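Local coordinates for fimbria adhesin protein (Klebsiella pneumoniae, PDB 3U4K), which probably mediates the attachment of fimbriated bacteria to host tissue by binding human collagen V through this receptor-binding domain of a longer adhesin, at residues 33-42 with 54-62; 102-113 with 131-142. All coordinates share one frame; numbering follows the deposited sequence.

Contact 1: 33-42 with 54-62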
loop_
_atom_site.group_PDB
_atom_site.type_symbol
_atom_site.label_atom_id
_atom_site.label_comp_id
_atom_site.label_asym_id
_atom_site.label_seq_id
_atom_site.Cartn_x
_atom_site.Cartn_y
_atom_site.Cartn_z
ATOM N N TYR A 33 -11.980 1.799 5.329
ATOM C CA TYR A 33 -10.942 2.213 6.268
ATOM C C TYR A 33 -9.818 2.859 5.465
ATOM O O TYR A 33 -9.439 2.354 4.401
ATOM C CB TYR A 33 -10.419 1.003 7.043
ATOM C CG TYR A 33 -9.603 1.338 8.272
ATOM C CD1 TYR A 33 -8.212 1.258 8.251
ATOM C CD2 TYR A 33 -10.223 1.726 9.461
ATOM C CE1 TYR A 33 -7.459 1.560 9.378
ATOM C CE2 TYR A 33 -9.479 2.032 10.592
ATOM C CZ TYR A 33 -8.100 1.944 10.545
ATOM O OH TYR A 33 -7.364 2.243 11.665
ATOM N N GLU A 34 -9.295 3.975 5.967
ATOM C CA GLU A 34 -8.285 4.745 5.239
ATOM C C GLU A 34 -7.026 5.015 6.037
ATOM O O GLU A 34 -7.083 5.325 7.228
ATOM C CB GLU A 34 -8.862 6.072 4.762
ATOM C CG GLU A 34 -9.614 5.981 3.450
ATOM C CD GLU A 34 -10.306 7.281 3.096
ATOM O OE1 GLU A 34 -10.983 7.857 3.976
ATOM O OE2 GLU A 34 -10.175 7.726 1.935
ATOM N N ILE A 35 -5.888 4.896 5.363
ATOM C CA ILE A 35 -4.602 5.247 5.943
ATOM C C ILE A 35 -3.955 6.319 5.073
ATOM O O ILE A 35 -3.734 6.107 3.877
ATOM C CB ILE A 35 -3.663 4.024 6.039
ATOM C CG1 ILE A 35 -4.280 2.936 6.917
ATOM C CG2 ILE A 35 -2.305 4.431 6.594
ATOM C CD1 ILE A 35 -3.659 1.569 6.735
ATOM N N ASN A 36 -3.675 7.473 5.673
ATOM C CA ASN A 36 -2.812 8.468 5.047
ATOM C C ASN A 36 -1.359 8.079 5.321
ATOM O O ASN A 36 -0.934 8.018 6.475
ATOM C CB ASN A 36 -3.125 9.876 5.570
ATOM C CG ASN A 36 -2.145 10.927 5.067
ATOM O OD1 ASN A 36 -1.772 10.949 3.888
ATOM N ND2 ASN A 36 -1.728 11.811 5.964
HETATM N N MSE A 37 -0.607 7.813 4.257
HETATM C CA MSE A 37 0.736 7.234 4.382
HETATM C C MSE A 37 1.837 8.263 4.520
HETATM O O MSE A 37 2.935 8.074 3.995
HETATM C CB MSE A 37 0.991 6.315 3.185
HETATM C CG MSE A 37 -0.006 5.156 3.151
HETATM SE SE MSE A 37 0.485 3.808 1.791
HETATM C CE MSE A 37 0.361 4.944 0.184
ATOM N N ALA A 38 1.557 9.350 5.240
ATOM C CA ALA A 38 2.519 10.439 5.430
ATOM C C ALA A 38 3.793 9.968 6.131
ATOM O O ALA A 38 3.738 9.414 7.233
ATOM C CB ALA A 38 1.879 11.588 6.198
HETATM N N MSE A 39 4.934 10.185 5.477
HETATM C CA MSE A 39 6.232 9.748 6.002
HETATM C C MSE A 39 7.162 10.914 6.216
HETATM O O MSE A 39 8.182 10.777 6.891
HETATM C CB MSE A 39 6.872 8.717 5.070
HETATM C CG MSE A 39 6.111 7.390 5.108
HETATM SE SE MSE A 39 7.195 5.847 4.503
HETATM C CE MSE A 39 8.688 6.007 5.784
ATOM N N GLY A 40 6.818 12.069 5.653
ATOM C CA GLY A 40 7.660 13.262 5.745
ATOM C C GLY A 40 8.891 13.216 4.851
ATOM O O GLY A 40 8.882 12.586 3.786
ATOM N N ARG A 41 9.956 13.876 5.300
ATOM C CA ARG A 41 11.177 14.043 4.512
ATOM C C ARG A 41 12.165 12.899 4.748
ATOM O O ARG A 41 12.409 12.506 5.890
ATOM C CB ARG A 41 11.821 15.387 4.856
ATOM C CG ARG A 41 12.770 15.934 3.802
ATOM C CD ARG A 41 13.147 17.374 4.118
ATOM N NE ARG A 41 14.301 17.827 3.345
ATOM C CZ ARG A 41 15.570 17.684 3.726
ATOM N NH1 ARG A 41 15.870 17.093 4.878
ATOM N NH2 ARG A 41 16.548 18.133 2.947
ATOM N N VAL A 42 12.727 12.368 3.663
ATOM C CA VAL A 42 13.655 11.232 3.738
ATOM C C VAL A 42 14.918 11.484 2.905
ATOM O O VAL A 42 14.829 11.852 1.730
ATOM C CB VAL A 42 12.981 9.916 3.275
ATOM C CG1 VAL A 42 13.983 8.767 3.233
ATOM C CG2 VAL A 42 11.805 9.557 4.173
ATOM N N ILE A 54 15.267 1.949 2.411
ATOM C CA ILE A 54 15.651 3.327 2.694
ATOM C C ILE A 54 14.890 3.809 3.919
ATOM O O ILE A 54 15.481 4.327 4.868
ATOM C CB ILE A 54 15.353 4.264 1.503
ATOM C CG1 ILE A 54 15.995 3.727 0.217
ATOM C CG2 ILE A 54 15.824 5.681 1.804
ATOM C CD1 ILE A 54 15.455 4.358 -1.048
ATOM N N ALA A 55 13.572 3.634 3.880
ATOM C CA ALA A 55 12.697 3.990 4.991
ATOM C C ALA A 55 11.451 3.108 5.007
ATOM O O ALA A 55 11.000 2.631 3.961
ATOM C CB ALA A 55 12.314 5.460 4.923
ATOM N N THR A 56 10.908 2.893 6.202
ATOM C CA THR A 56 9.714 2.077 6.385
ATOM C C THR A 56 8.755 2.728 7.384
ATOM O O THR A 56 9.187 3.433 8.302
ATOM C CB THR A 56 10.075 0.633 6.817
ATOM O OG1 THR A 56 8.897 -0.180 6.821
ATOM C CG2 THR A 56 10.710 0.603 8.204
ATOM N N LYS A 57 7.457 2.505 7.194
ATOM C CA LYS A 57 6.453 2.981 8.150
ATOM C C LYS A 57 5.289 2.006 8.284
ATOM O O LYS A 57 4.818 1.445 7.291
ATOM C CB LYS A 57 5.945 4.373 7.776
ATOM C CG LYS A 57 5.411 5.163 8.959
ATOM C CD LYS A 57 5.185 6.625 8.606
ATOM C CE LYS A 57 5.389 7.531 9.811
ATOM N NZ LYS A 57 4.561 7.127 10.980
ATOM N N THR A 58 4.826 1.825 9.518
ATOM C CA THR A 58 3.776 0.857 9.825
ATOM C C THR A 58 2.608 1.488 10.581
ATOM O O THR A 58 2.797 2.115 11.622
ATOM C CB THR A 58 4.346 -0.352 10.600
ATOM O OG1 THR A 58 5.142 -1.142 9.712
ATOM C CG2 THR A 58 3.241 -1.221 11.170
ATOM N N TRP A 59 1.409 1.321 10.031
ATOM C CA TRP A 59 0.179 1.713 10.704
ATOM C C TRP A 59 -0.580 0.495 11.145
ATOM O O TRP A 59 -0.608 -0.518 10.443
ATOM C CB TRP A 59 -0.694 2.551 9.786
ATOM C CG TRP A 59 -0.004 3.775 9.255
ATOM C CD1 TRP A 59 -0.108 5.079 9.726
ATOM C CD2 TRP A 59 0.926 3.851 8.123
ATOM N NE1 TRP A 59 0.670 5.929 8.985
ATOM C CE2 TRP A 59 1.319 5.257 8.010
ATOM C CE3 TRP A 59 1.456 2.927 7.226
ATOM C CZ2 TRP A 59 2.202 5.696 7.036
ATOM C CZ3 TRP A 59 2.348 3.384 6.248
ATOM C CH2 TRP A 59 2.708 4.736 6.155
ATOM N N THR A 60 -1.200 0.584 12.315
ATOM C CA THR A 60 -2.018 -0.509 12.824
ATOM C C THR A 60 -3.505 -0.150 12.769
ATOM O O THR A 60 -3.882 1.021 12.888
ATOM C CB THR A 60 -1.627 -0.903 14.269
ATOM O OG1 THR A 60 -1.924 0.177 15.164
ATOM C CG2 THR A 60 -0.139 -1.247 14.362
HETATM N N MSE A 61 -4.339 -1.165 12.565
HETATM C CA MSE A 61 -5.787 -1.010 12.687
HETATM C C MSE A 61 -6.245 -1.948 13.767
HETATM O O MSE A 61 -5.965 -3.150 13.709
HETATM C CB MSE A 61 -6.530 -1.262 11.376
HETATM C CG MSE A 61 -6.051 -2.501 10.628
HETATM SE SE MSE A 61 -6.752 -2.444 8.789
HETATM C CE MSE A 61 -5.016 -2.393 7.853
ATOM N N PRO A 62 -6.942 -1.411 14.783
ATOM C CA PRO A 62 -7.419 -2.234 15.894
ATOM C C PRO A 62 -8.441 -3.262 15.420
ATOM O O PRO A 62 -9.179 -3.002 14.465
ATOM C CB PRO A 62 -8.081 -1.214 16.829
ATOM C CG PRO A 62 -8.445 -0.064 15.951
ATOM C CD PRO A 62 -7.360 -0.002 14.917
#
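Trp59 lays its indole against Ile35, whose CG2 branch sits over one face of the five-membered ring, 3.6 Å from its centroid and 15° off the normal, a CH-pi contact. Ile35 CG2 reaches this place because it stands anti to the backbone N (CG1 has chi1 -60°). Lys57 of the indole's own strand brings CG over the opposite face, toward the rim of the six-membered ring, so the two faces are touched at different ends. Farther along, the Met37 side chain crosses that of Trp59 at about a right angle, its CG over a face and its CB 3.8 Å from Trp59 CH2, while Ala38 O comes to the edge of the ring.

On one flank, Met39 and Lys57 slide past each other in opposite directions, Met39 CG 3.7 Å from Lys57 CD. A bend at chi3 (57°) carries Met39 CE, the methyl of a selenomethionine, to 3.8 Å from Ala55 CB, which also packs against Val42. On the other flank, Tyr33 CE1 rests 3.6 Å from Met61 CB. Met61 SE lies obliquely 4.6 Å from the centroid of the Tyr33 ring, a Met-aromatic contact.

No hydrogen bond joins the two segments, and the axes of strands 33-36 and 55-61 come no closer than 9.1 Å: different sheets meet here without strand pairing, through side chains packed on each other and on the backbone of residues 37-39. Each takes its backbone partners within its own sheet. Residues 33-37 bond to the region around strand 166-170, whereas strand 53-61 pairs with strand 133-141, whose Phe135 touches Ile35.

Contact 2: 102-113 with 131-142; sequences GIGLRFSRKGAI and AGSTFTLDIIKT. Unlike the reference sequence in segment 131-142: Ala131 (reference Val).
Arg106 and Asp138 stand side by side as a hydrogen-bonded antiparallel pair, pointing the same way from their sheet and joined at their ends by a salt bridge. Arg106 NH2 meets Asp138 OD2 at 2.7 Å, almost in the guanidinium plane and on the anti side of the oxygen, somewhat out of the carboxylate plane, with a nearly straight N-H...O angle of 169°. The two flat groups are turned 64° against each other. A bend at chi3 (51°) swings the guanidinium back toward the carboxylate, and Ile140 CD1 lies over one of its faces. Asp138 OD1 hydrogen-bonds to Thr56 OG1 of the neighbouring strand, so the carboxylate is gripped at both oxygens.

Arg109 leaves by the other face, its extended chain reaching across to the start of the partner strand. Its NE donates to Ser133 OG (2.9 Å) and its NH2 to Ala131 O (3.0 Å), the latter on a carbonyl lone pair and within the guanidinium plane. Ser133 OG in turn donates to Ala131 O at 3.2 Å, closing a small network. Beside it Ala131 CB packs against Ala112 CB and Ile113 CD1.

Backbone bonds join Gly104 to Ile140, Arg106 to Asp138, Ser108 to Thr136 and Lys110 to Thr134. Between its ends the face of Arg109 is apolar. Phe107 lies alongside Leu137, with CE2 3.5 Å from Leu137 CD1, and Phe107 CB abuts Phe135 CZ. One face is thus largely apolar and turned inward, while the other carries mainly charged residues and hydroxyls, the alternation expected of neighbouring antiparallel strands in the wall of a jelly-roll beta barrel such as this adhesin domain.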
loop_
_atom_site.group_PDB
_atom_site.type_symbol
_atom_site.label_atom_id
_atom_site.label_comp_id
_atom_site.label_asym_id
_atom_site.label_seq_id
_atom_site.Cartn_x
_atom_site.Cartn_y
_atom_site.Cartn_z
ATOM N N GLY A 102 15.230 5.276 -9.401
ATOM C CA GLY A 102 15.794 4.378 -8.398
ATOM C C GLY A 102 15.035 4.315 -7.084
ATOM O O GLY A 102 15.603 3.943 -6.056
ATOM N N ILE A 103 13.754 4.670 -7.115
ATOM C CA ILE A 103 12.916 4.648 -5.915
ATOM C C ILE A 103 11.767 3.653 -6.062
ATOM O O ILE A 103 10.926 3.788 -6.954
ATOM C CB ILE A 103 12.403 6.062 -5.547
ATOM C CG1 ILE A 103 13.570 6.978 -5.139
ATOM C CG2 ILE A 103 11.353 6.007 -4.444
ATOM C CD1 ILE A 103 14.422 6.484 -3.984
ATOM N N GLY A 104 11.749 2.656 -5.181
ATOM C CA GLY A 104 10.730 1.607 -5.194
ATOM C C GLY A 104 9.758 1.656 -4.027
ATOM O O GLY A 104 10.042 2.254 -2.988
ATOM N N LEU A 105 8.604 1.020 -4.207
ATOM C CA LEU A 105 7.576 0.958 -3.171
ATOM C C LEU A 105 7.011 -0.452 -3.026
ATOM O O LEU A 105 6.666 -1.097 -4.019
ATOM C CB LEU A 105 6.448 1.953 -3.458
ATOM C CG LEU A 105 6.730 3.453 -3.313
ATOM C CD1 LEU A 105 5.484 4.255 -3.643
ATOM C CD2 LEU A 105 7.222 3.816 -1.919
ATOM N N ARG A 106 6.933 -0.923 -1.783
ATOM C CA ARG A 106 6.319 -2.209 -1.477
ATOM C C ARG A 106 5.286 -2.056 -0.358
ATOM O O ARG A 106 5.588 -1.543 0.723
ATOM C CB ARG A 106 7.383 -3.247 -1.113
ATOM C CG ARG A 106 6.894 -4.692 -1.139
ATOM C CD ARG A 106 8.007 -5.666 -0.784
ATOM N NE ARG A 106 8.674 -5.281 0.461
ATOM C CZ ARG A 106 9.883 -5.689 0.837
ATOM N NH1 ARG A 106 10.591 -6.513 0.070
ATOM N NH2 ARG A 106 10.390 -5.266 1.988
ATOM N N PHE A 107 4.064 -2.496 -0.640
ATOM C CA PHE A 107 2.961 -2.415 0.314
ATOM C C PHE A 107 2.644 -3.807 0.827
ATOM O O PHE A 107 2.471 -4.742 0.040
ATOM C CB PHE A 107 1.715 -1.820 -0.342
ATOM C CG PHE A 107 1.984 -0.598 -1.173
ATOM C CD1 PHE A 107 2.426 -0.718 -2.490
ATOM C CD2 PHE A 107 1.782 0.674 -0.647
ATOM C CE1 PHE A 107 2.671 0.407 -3.261
ATOM C CE2 PHE A 107 2.021 1.804 -1.417
ATOM C CZ PHE A 107 2.468 1.669 -2.724
ATOM N N SER A 108 2.572 -3.940 2.147
ATOM C CA SER A 108 2.296 -5.226 2.772
ATOM C C SER A 108 1.306 -5.087 3.923
ATOM O O SER A 108 1.166 -4.017 4.518
ATOM C CB SER A 108 3.595 -5.874 3.262
ATOM O OG SER A 108 4.169 -5.117 4.315
ATOM N N ARG A 109 0.622 -6.185 4.224
ATOM C CA ARG A 109 -0.291 -6.249 5.353
ATOM C C ARG A 109 0.059 -7.480 6.171
ATOM O O ARG A 109 0.307 -8.547 5.614
ATOM C CB ARG A 109 -1.736 -6.321 4.863
ATOM C CG ARG A 109 -2.780 -6.067 5.936
ATOM C CD ARG A 109 -4.176 -6.325 5.399
ATOM N NE ARG A 109 -5.124 -6.621 6.471
ATOM C CZ ARG A 109 -6.371 -7.041 6.279
ATOM N NH1 ARG A 109 -6.842 -7.221 5.051
ATOM N NH2 ARG A 109 -7.153 -7.282 7.323
ATOM N N LYS A 110 0.093 -7.323 7.489
ATOM C CA LYS A 110 0.431 -8.429 8.379
ATOM C C LYS A 110 -0.538 -8.513 9.556
ATOM O O LYS A 110 -0.836 -7.511 10.202
ATOM C CB LYS A 110 1.877 -8.308 8.870
ATOM C CG LYS A 110 2.471 -9.616 9.364
ATOM C CD LYS A 110 3.991 -9.561 9.402
ATOM C CE LYS A 110 4.593 -10.902 9.809
ATOM N NZ LYS A 110 4.323 -11.236 11.238
ATOM N N GLY A 111 -1.022 -9.721 9.822
ATOM C CA GLY A 111 -1.980 -9.971 10.895
ATOM C C GLY A 111 -2.618 -11.327 10.694
ATOM O O GLY A 111 -1.933 -12.293 10.352
ATOM N N ALA A 112 -3.931 -11.399 10.894
ATOM C CA ALA A 112 -4.680 -12.632 10.652
ATOM C C ALA A 112 -4.654 -12.997 9.165
ATOM O O ALA A 112 -4.365 -14.140 8.812
ATOM C CB ALA A 112 -6.108 -12.498 11.157
ATOM N N ILE A 113 -4.950 -12.019 8.306
ATOM C CA ILE A 113 -4.754 -12.159 6.857
ATOM C C ILE A 113 -3.519 -11.349 6.454
ATOM O O ILE A 113 -3.481 -10.127 6.621
ATOM C CB ILE A 113 -5.997 -11.722 6.039
ATOM C CG1 ILE A 113 -7.191 -12.642 6.315
ATOM C CG2 ILE A 113 -5.704 -11.735 4.545
ATOM C CD1 ILE A 113 -8.165 -12.111 7.345
ATOM N N ALA A 131 -9.928 -7.770 9.679
ATOM C CA ALA A 131 -9.099 -8.347 10.730
ATOM C C ALA A 131 -8.038 -7.351 11.160
ATOM O O ALA A 131 -7.291 -6.838 10.325
ATOM C CB ALA A 131 -8.449 -9.633 10.243
ATOM N N GLY A 132 -7.992 -7.069 12.461
ATOM C CA GLY A 132 -6.954 -6.216 13.035
ATOM C C GLY A 132 -5.596 -6.612 12.496
ATOM O O GLY A 132 -5.220 -7.791 12.528
ATOM N N SER A 133 -4.870 -5.630 11.971
ATOM C CA SER A 133 -3.596 -5.890 11.308
ATOM C C SER A 133 -2.690 -4.664 11.277
ATOM O O SER A 133 -3.069 -3.578 11.727
ATOM C CB SER A 133 -3.839 -6.396 9.881
ATOM O OG SER A 133 -4.670 -5.503 9.160
ATOM N N THR A 134 -1.482 -4.863 10.756
ATOM C CA THR A 134 -0.555 -3.777 10.473
ATOM C C THR A 134 -0.480 -3.583 8.969
ATOM O O THR A 134 -0.476 -4.557 8.216
ATOM C CB THR A 134 0.870 -4.073 10.993
ATOM O OG1 THR A 134 1.412 -5.218 10.315
ATOM C CG2 THR A 134 0.872 -4.308 12.502
ATOM N N PHE A 135 -0.430 -2.329 8.532
ATOM C CA PHE A 135 -0.122 -2.023 7.137
ATOM C C PHE A 135 1.263 -1.397 7.070
ATOM O O PHE A 135 1.568 -0.483 7.836
ATOM C CB PHE A 135 -1.173 -1.096 6.518
ATOM C CG PHE A 135 -1.078 -0.986 5.020
ATOM C CD1 PHE A 135 -1.768 -1.871 4.198
ATOM C CD2 PHE A 135 -0.290 -0.001 4.425
ATOM C CE1 PHE A 135 -1.676 -1.777 2.817
ATOM C CE2 PHE A 135 -0.195 0.098 3.044
ATOM C CZ PHE A 135 -0.890 -0.791 2.240
ATOM N N THR A 136 2.097 -1.891 6.158
ATOM C CA THR A 136 3.494 -1.450 6.074
ATOM C C THR A 136 3.915 -1.003 4.671
ATOM O O THR A 136 3.825 -1.766 3.705
ATOM C CB THR A 136 4.461 -2.533 6.607
ATOM O OG1 THR A 136 4.164 -2.799 7.983
ATOM C CG2 THR A 136 5.911 -2.084 6.496
ATOM N N LEU A 137 4.369 0.246 4.585
ATOM C CA LEU A 137 4.948 0.800 3.366
ATOM C C LEU A 137 6.475 0.747 3.433
ATOM O O LEU A 137 7.083 1.170 4.420
ATOM C CB LEU A 137 4.467 2.238 3.149
ATOM C CG LEU A 137 5.057 3.058 1.995
ATOM C CD1 LEU A 137 4.745 2.440 0.640
ATOM C CD2 LEU A 137 4.571 4.498 2.042
ATOM N N ASP A 138 7.083 0.211 2.379
ATOM C CA ASP A 138 8.536 0.123 2.281
ATOM C C ASP A 138 9.057 0.959 1.125
ATOM O O ASP A 138 8.580 0.831 -0.007
ATOM C CB ASP A 138 8.984 -1.329 2.097
ATOM C CG ASP A 138 8.991 -2.117 3.396
ATOM O OD1 ASP A 138 8.939 -1.499 4.482
ATOM O OD2 ASP A 138 9.059 -3.363 3.327
ATOM N N ILE A 139 10.027 1.820 1.419
ATOM C CA ILE A 139 10.741 2.561 0.382
ATOM C C ILE A 139 12.070 1.860 0.092
ATOM O O ILE A 139 12.933 1.748 0.968
ATOM C CB ILE A 139 10.951 4.039 0.767
ATOM C CG1 ILE A 139 9.599 4.721 1.002
ATOM C CG2 ILE A 139 11.722 4.766 -0.325
ATOM C CD1 ILE A 139 9.691 6.056 1.709
ATOM N N ILE A 140 12.207 1.385 -1.144
ATOM C CA ILE A 140 13.332 0.551 -1.564
ATOM C C ILE A 140 14.235 1.308 -2.534
ATOM O O ILE A 140 13.748 2.071 -3.378
ATOM C CB ILE A 140 12.832 -0.742 -2.261
ATOM C CG1 ILE A 140 11.728 -1.438 -1.441
ATOM C CG2 ILE A 140 13.987 -1.687 -2.596
ATOM C CD1 ILE A 140 12.148 -1.938 -0.073
ATOM N N LYS A 141 15.546 1.094 -2.405
ATOM C CA LYS A 141 16.521 1.609 -3.363
ATOM C C LYS A 141 16.595 0.693 -4.592
ATOM O O LYS A 141 17.128 -0.419 -4.518
ATOM C CB LYS A 141 17.892 1.758 -2.697
ATOM C CG LYS A 141 18.905 2.557 -3.506
ATOM C CD LYS A 141 20.089 2.981 -2.654
ATOM C CE LYS A 141 21.095 3.799 -3.454
ATOM N NZ LYS A 141 22.142 4.400 -2.580
ATOM N N THR A 142 16.045 1.177 -5.709
ATOM C CA THR A 142 15.921 0.410 -6.958
ATOM C C THR A 142 17.221 0.392 -7.766
ATOM O O THR A 142 17.590 -0.636 -8.334
ATOM C CB THR A 142 14.785 0.975 -7.847
ATOM O OG1 THR A 142 13.557 0.994 -7.111
ATOM C CG2 THR A 142 14.601 0.152 -9.125
#

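Overall arrangement
Two ways of joining strands appear side by side in this domain. Contact 2 links strands 103-111 and 133-141 within one sheet, buries more surface, and lies nearer the centre of the chain; contact 1 closes strand 53-61 against residues of other sheets nearer the surface. The bonding differs accordingly: backbone hydrogen bonds reinforced by arginine pairings in contact 2, but CH-pi, Met-aromatic and apolar packing, without any hydrogen bond, in contact 1. Their centres are about 9 Å apart, and strands 53-61 and 133-141 adjoin in the same sheet. Thr58 OG1 and Thr136 OG1, 2.6 Å apart, probably share a hydrogen bond across that seam, so strand 53-61 belongs both to the sheet of contact 2 and to the packing of contact 1.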